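Local structure of cysteine desulfurase (Thermococcus onnurineus, 5B89) at residues Lys176-His182 with Ala205-Ala211; Val193-Lys198 with Lys223-Ala227. The protein probably catalyses the pyridoxal-phosphate-dependent removal of sulfur from L-cysteine, giving L-alanine and a persulfide on a sulfur carrier. All blocks are in the same frame, centred on the assembly; numbering follows the deposited sequence.

Contact 1 of 2, residues Lys176-His182 with Ala205-Ala211; sequences KLVAVQH and AIFVVDA. With PLP (pyridoxal-5'-phosphate), chain G.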
# COMPACT_ATOMS: atom_id res chain seq x y z
N LYS B 176 11.07 -24.16 13.94
CA LYS B 176 10.77 -22.92 14.59
C LYS B 176 9.51 -22.25 13.99
O LYS B 176 8.72 -21.62 14.73
CB LYS B 176 11.97 -22.00 14.52
CG LYS B 176 11.85 -20.65 15.23
CD LYS B 176 12.24 -20.92 16.65
CE LYS B 176 12.27 -19.63 17.43
NZ LYS B 176 12.70 -20.04 18.80
N LEU B 177 9.38 -22.41 12.69
CA LEU B 177 8.29 -21.71 11.95
C LEU B 177 7.97 -22.60 10.74
O LEU B 177 8.84 -23.17 10.11
CB LEU B 177 8.76 -20.33 11.57
CG LEU B 177 7.68 -19.44 10.83
CD1 LEU B 177 7.83 -17.97 11.23
CD2 LEU B 177 7.73 -19.59 9.34
N VAL B 178 6.68 -22.60 10.45
CA VAL B 178 6.08 -23.35 9.32
C VAL B 178 5.26 -22.30 8.54
O VAL B 178 4.38 -21.65 9.18
CB VAL B 178 5.22 -24.45 9.79
CG1 VAL B 178 4.53 -25.18 8.63
CG2 VAL B 178 5.96 -25.53 10.61
N ALA B 179 5.50 -22.21 7.24
CA ALA B 179 4.76 -21.32 6.38
C ALA B 179 4.15 -22.10 5.24
O ALA B 179 4.84 -22.73 4.52
CB ALA B 179 5.65 -20.23 5.85
N VAL B 180 2.84 -22.01 5.09
CA VAL B 180 2.20 -22.73 3.99
C VAL B 180 1.10 -21.92 3.32
O VAL B 180 0.46 -21.10 3.91
CB VAL B 180 1.59 -24.07 4.44
CG1 VAL B 180 2.66 -24.95 5.11
CG2 VAL B 180 0.45 -23.82 5.37
N GLN B 181 0.88 -22.25 2.06
CA GLN B 181 -0.18 -21.64 1.34
C GLN B 181 -1.42 -22.47 1.61
O GLN B 181 -1.36 -23.60 1.77
CB GLN B 181 0.13 -21.64 -0.16
CG GLN B 181 0.09 -23.00 -0.75
CD GLN B 181 0.69 -23.12 -2.14
OE1 GLN B 181 1.16 -22.18 -2.71
NE2 GLN B 181 0.63 -24.30 -2.65
N HIS B 182 -2.56 -21.84 1.68
CA HIS B 182 -3.80 -22.53 1.79
C HIS B 182 -4.19 -23.19 0.48
O HIS B 182 -4.63 -24.38 0.43
CB HIS B 182 -4.87 -21.56 2.28
CG HIS B 182 -6.12 -22.12 2.72
ND1 HIS B 182 -7.11 -21.34 3.33
CD2 HIS B 182 -6.66 -23.38 2.66
CE1 HIS B 182 -8.14 -22.08 3.65
NE2 HIS B 182 -7.89 -23.32 3.25
N ALA B 205 5.72 -24.96 16.77
CA ALA B 205 6.21 -24.16 15.67
C ALA B 205 5.22 -22.99 15.44
O ALA B 205 4.01 -23.20 15.51
CB ALA B 205 6.23 -25.03 14.40
N ILE B 206 5.76 -21.85 15.09
CA ILE B 206 4.93 -20.70 14.65
C ILE B 206 4.30 -21.11 13.27
O ILE B 206 5.02 -21.64 12.46
CB ILE B 206 5.73 -19.47 14.53
CG1 ILE B 206 6.25 -19.06 15.93
CG2 ILE B 206 4.89 -18.32 13.86
CD1 ILE B 206 7.33 -18.03 15.84
N PHE B 207 3.00 -20.86 13.13
CA PHE B 207 2.27 -21.23 11.89
C PHE B 207 1.81 -19.96 11.08
O PHE B 207 1.01 -19.22 11.63
CB PHE B 207 1.12 -22.12 12.28
CG PHE B 207 0.49 -22.88 11.09
CD1 PHE B 207 1.28 -23.65 10.24
CD2 PHE B 207 -0.87 -22.77 10.87
CE1 PHE B 207 0.66 -24.35 9.19
CE2 PHE B 207 -1.48 -23.43 9.84
CZ PHE B 207 -0.74 -24.24 9.01
N VAL B 208 2.32 -19.89 9.92
CA VAL B 208 2.04 -18.78 8.98
C VAL B 208 1.26 -19.31 7.79
O VAL B 208 1.71 -20.25 7.13
CB VAL B 208 3.32 -18.17 8.54
CG1 VAL B 208 3.11 -16.97 7.59
CG2 VAL B 208 4.24 -17.72 9.67
N VAL B 209 0.14 -18.65 7.50
CA VAL B 209 -0.76 -19.12 6.42
C VAL B 209 -0.80 -17.99 5.31
O VAL B 209 -1.20 -16.86 5.60
CB VAL B 209 -2.15 -19.45 6.87
CG1 VAL B 209 -3.04 -19.91 5.74
CG2 VAL B 209 -2.11 -20.52 7.96
N ASP B 210 -0.48 -18.37 4.09
CA ASP B 210 -0.69 -17.52 2.90
C ASP B 210 -2.05 -17.87 2.37
O ASP B 210 -2.25 -18.93 1.70
CB ASP B 210 0.42 -17.76 1.84
CG ASP B 210 0.18 -17.08 0.47
OD1 ASP B 210 -0.91 -16.48 0.35
OD2 ASP B 210 1.01 -17.31 -0.46
N ALA B 211 -3.07 -17.03 2.65
CA ALA B 211 -4.46 -17.22 2.29
C ALA B 211 -4.80 -16.35 1.04
O ALA B 211 -6.01 -16.09 0.84
CB ALA B 211 -5.36 -16.97 3.46
N1 PLP G . 0.36 -16.09 -2.62
C2 PLP G . -0.57 -16.72 -3.40
C2A PLP G . -0.95 -18.16 -3.13
C3 PLP G . -1.11 -15.98 -4.46
O3 PLP G . -2.04 -16.57 -5.26
C4 PLP G . -0.76 -14.62 -4.65
C4A PLP G . -1.36 -13.87 -5.90
C5 PLP G . 0.16 -14.04 -3.73
C6 PLP G . 0.73 -14.78 -2.73
C5A PLP G . 0.57 -12.59 -3.96
O4P PLP G . -0.58 -11.72 -3.73
P PLP G . -0.27 -10.23 -4.02
O1P PLP G . -1.55 -9.58 -3.81
O2P PLP G . 0.19 -10.19 -5.48
O3P PLP G . 0.81 -9.80 -3.13

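Contact 2 of 2, residues Val193-Lys198 with Lys223-Ala227; sequences VEELGK and KKLHA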
# COMPACT_ATOMS: atom_id res chain seq x y z
N VAL B 193 -4.72 -27.47 5.57
CA VAL B 193 -4.19 -26.48 6.48
C VAL B 193 -4.56 -26.67 7.96
O VAL B 193 -3.76 -26.42 8.80
CB VAL B 193 -4.48 -25.05 5.99
CG1 VAL B 193 -3.94 -24.05 6.97
CG2 VAL B 193 -3.81 -24.79 4.67
N GLU B 194 -5.75 -27.12 8.22
CA GLU B 194 -6.12 -27.34 9.59
C GLU B 194 -5.23 -28.39 10.21
O GLU B 194 -4.78 -28.23 11.29
CB GLU B 194 -7.57 -27.72 9.69
CG GLU B 194 -8.53 -26.68 9.16
CD GLU B 194 -9.93 -27.22 9.12
OE1 GLU B 194 -10.54 -27.12 8.07
OE2 GLU B 194 -10.34 -27.81 10.13
N GLU B 195 -4.96 -29.44 9.47
CA GLU B 195 -4.11 -30.50 9.98
C GLU B 195 -2.67 -30.08 10.13
O GLU B 195 -2.07 -30.40 11.09
CB GLU B 195 -4.21 -31.74 9.11
CG GLU B 195 -3.49 -32.95 9.70
CD GLU B 195 -3.98 -33.36 11.10
OE1 GLU B 195 -5.16 -33.27 11.41
OE2 GLU B 195 -3.13 -33.75 11.89
N LEU B 196 -2.16 -29.33 9.16
CA LEU B 196 -0.81 -28.83 9.23
C LEU B 196 -0.71 -27.88 10.47
O LEU B 196 0.32 -27.89 11.17
CB LEU B 196 -0.43 -28.07 7.93
CG LEU B 196 -0.36 -29.01 6.71
CD1 LEU B 196 -0.32 -28.17 5.45
CD2 LEU B 196 0.94 -29.75 6.78
N GLY B 197 -1.71 -27.04 10.69
CA GLY B 197 -1.72 -26.14 11.83
C GLY B 197 -1.77 -26.89 13.14
O GLY B 197 -1.17 -26.44 14.10
N LYS B 198 -2.53 -27.92 13.19
CA LYS B 198 -2.58 -28.81 14.39
C LYS B 198 -1.21 -29.37 14.64
O LYS B 198 -0.71 -29.32 15.80
CB LYS B 198 -3.62 -29.90 14.29
CG LYS B 198 -3.56 -30.91 15.45
CD LYS B 198 -4.54 -32.05 15.22
CE LYS B 198 -4.18 -33.35 16.08
NZ LYS B 198 -4.06 -32.97 17.50
N LYS B 223 -8.89 -19.34 13.84
CA LYS B 223 -9.03 -20.36 14.96
C LYS B 223 -9.00 -21.81 14.39
O LYS B 223 -8.16 -22.65 14.83
CB LYS B 223 -10.32 -20.11 15.70
CG LYS B 223 -10.47 -18.69 16.32
CD LYS B 223 -11.84 -18.29 16.94
CE LYS B 223 -12.68 -17.25 16.12
NZ LYS B 223 -13.92 -17.80 15.41
N LYS B 224 -9.78 -22.05 13.35
CA LYS B 224 -9.88 -23.34 12.71
C LYS B 224 -8.59 -23.73 12.09
O LYS B 224 -8.21 -24.89 12.12
CB LYS B 224 -10.96 -23.41 11.68
CG LYS B 224 -12.30 -23.18 12.24
CD LYS B 224 -13.40 -23.50 11.29
CE LYS B 224 -14.69 -23.07 11.98
NZ LYS B 224 -15.79 -23.38 11.02
N LEU B 225 -7.82 -22.77 11.54
CA LEU B 225 -6.59 -23.05 10.88
C LEU B 225 -5.38 -23.09 11.82
O LEU B 225 -4.27 -23.36 11.41
CB LEU B 225 -6.35 -21.97 9.82
CG LEU B 225 -7.33 -21.99 8.66
CD1 LEU B 225 -6.94 -20.83 7.71
CD2 LEU B 225 -7.52 -23.34 7.90
N HIS B 226 -5.62 -22.71 13.09
CA HIS B 226 -4.53 -22.59 14.05
C HIS B 226 -3.43 -21.67 13.67
O HIS B 226 -2.28 -21.78 13.96
CB HIS B 226 -3.90 -23.96 14.43
CG HIS B 226 -4.90 -25.02 14.77
ND1 HIS B 226 -5.35 -26.02 13.91
CD2 HIS B 226 -5.64 -25.12 15.89
CE1 HIS B 226 -6.27 -26.73 14.55
NE2 HIS B 226 -6.46 -26.21 15.75
N ALA B 227 -3.84 -20.59 12.96
CA ALA B 227 -2.89 -19.59 12.49
C ALA B 227 -2.35 -18.66 13.60
O ALA B 227 -3.08 -18.19 14.40
CB ALA B 227 -3.58 -18.72 11.37
O HOH W 1 -9.57 -27.12 12.90
O HOH W 2 -0.53 -23.81 14.61

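Contact 1 of 2, residues Lys176-His182 with Ala205-Ala211
K176 O accepts a hydrogen bond from I206 N at 3.0 Å, the first rung between two parallel strands of the large mixed sheet. Helix 193-203 links them as a beta-alpha-beta unit, in the PLP-binding fold of class-V aminotransferases. The I206 donor sits above the carbonyl plane, 37° out of it. L177 follows. Its CG is anti to the backbone N (chi1 -177°), and CD1 touches both I206 CG2 and V208 CG2. On this face L177 and V208 pack against helix 106-117 (L117, L110, V113). V178 uses both backbone polar atoms: N binds I206 O and O takes V208 N. Both bonds run nearly along the C=O axis. V178 CG1 meets the F207 ring at its edge, in plane, 3.9 Å from F207 CD1, while CG2 rests on A205 CB. A179 makes no rung to strand 206-210; its CA-H leans on V208 O, and its own O is held by T129. V180 repeats the pattern of V178, with N to V208 O and O from D210 N. V178 CG1 and V180 CG2 line the same CD1-CE1-CZ side of the F207 ring. This face of the sheet is turned to helix 193-203. Q181 pairs with D210 through a CA-H contact to D210 O. H182 N closes the ladder on D210 O at 2.9 Å. D210, at the C-terminal end of its strand, carries the cofactor contact. A212 N binds its OD1 and helps fix the carboxylate, while D210 OD2 lies 2.6 Å from N1 of the PLP pyridine ring.

Contact 2 of 2, residues Val193-Lys198 with Lys223-Ala227
L225 CD2 sits at the meeting point of helix and turn, 3.8 Å from V193 CG1 and 3.7 Å from E194 CG. The E194 CG methylene also lies 3.5 Å from K224 O. Beyond CG the E194 chain stays extended, and a water bridges its carboxylate to the turn, donating to OE2 and to K224 O. H226 CB packs on G197 O at 3.7 Å. At G197 the helix comes close to the turn, with G197 CA 3.8 Å from L225 O. The H226 ring turns its edge to E194 O, which lies near the ring plane. H226 ND1 gives E194 O a weak hydrogen bond, 3.5 Å long and bent to 138°. E194 O already takes K198 N within the helix, so the imidazole is a second, looser partner. A second water lies within hydrogen-bonding distance of G197 O and H226 O. Behind these contacts, K223 to H226 form a type I beta turn, closed by H226 N to K223 O at 3.1 Å. K223 O also lies over one face of the H226 ring, toward its rim. Farther out, K224 NZ pairs with E219 and K198 NZ with D202. On the inner side, V193 rests on F207 and V209. Here, in the alpha/beta PLP-binding fold, the crossover helix of a beta-alpha-beta unit meets the connection leading into strand 229-233.

Overall arrangement
Contact 1 pairs the two strands of the beta-alpha-beta unit in the buried centre of the large sheet. Contact 2 joins the helix of that unit to the loop that follows its second strand, nearer the surface. Their segments alternate along the chain, and their centres are about 9 Å apart. F207 connects them: its ring leaves the sheet and packs on G197, L225 O and H226 O, with F207 CE2 3.4 Å from G197 CA. The chemistry follows depth. Contact 1 relies on regular backbone bonds and apolar side chains, and reaches PLP through D210. Contact 2 mixes a small apolar patch with water bridges and one weak imidazole bond.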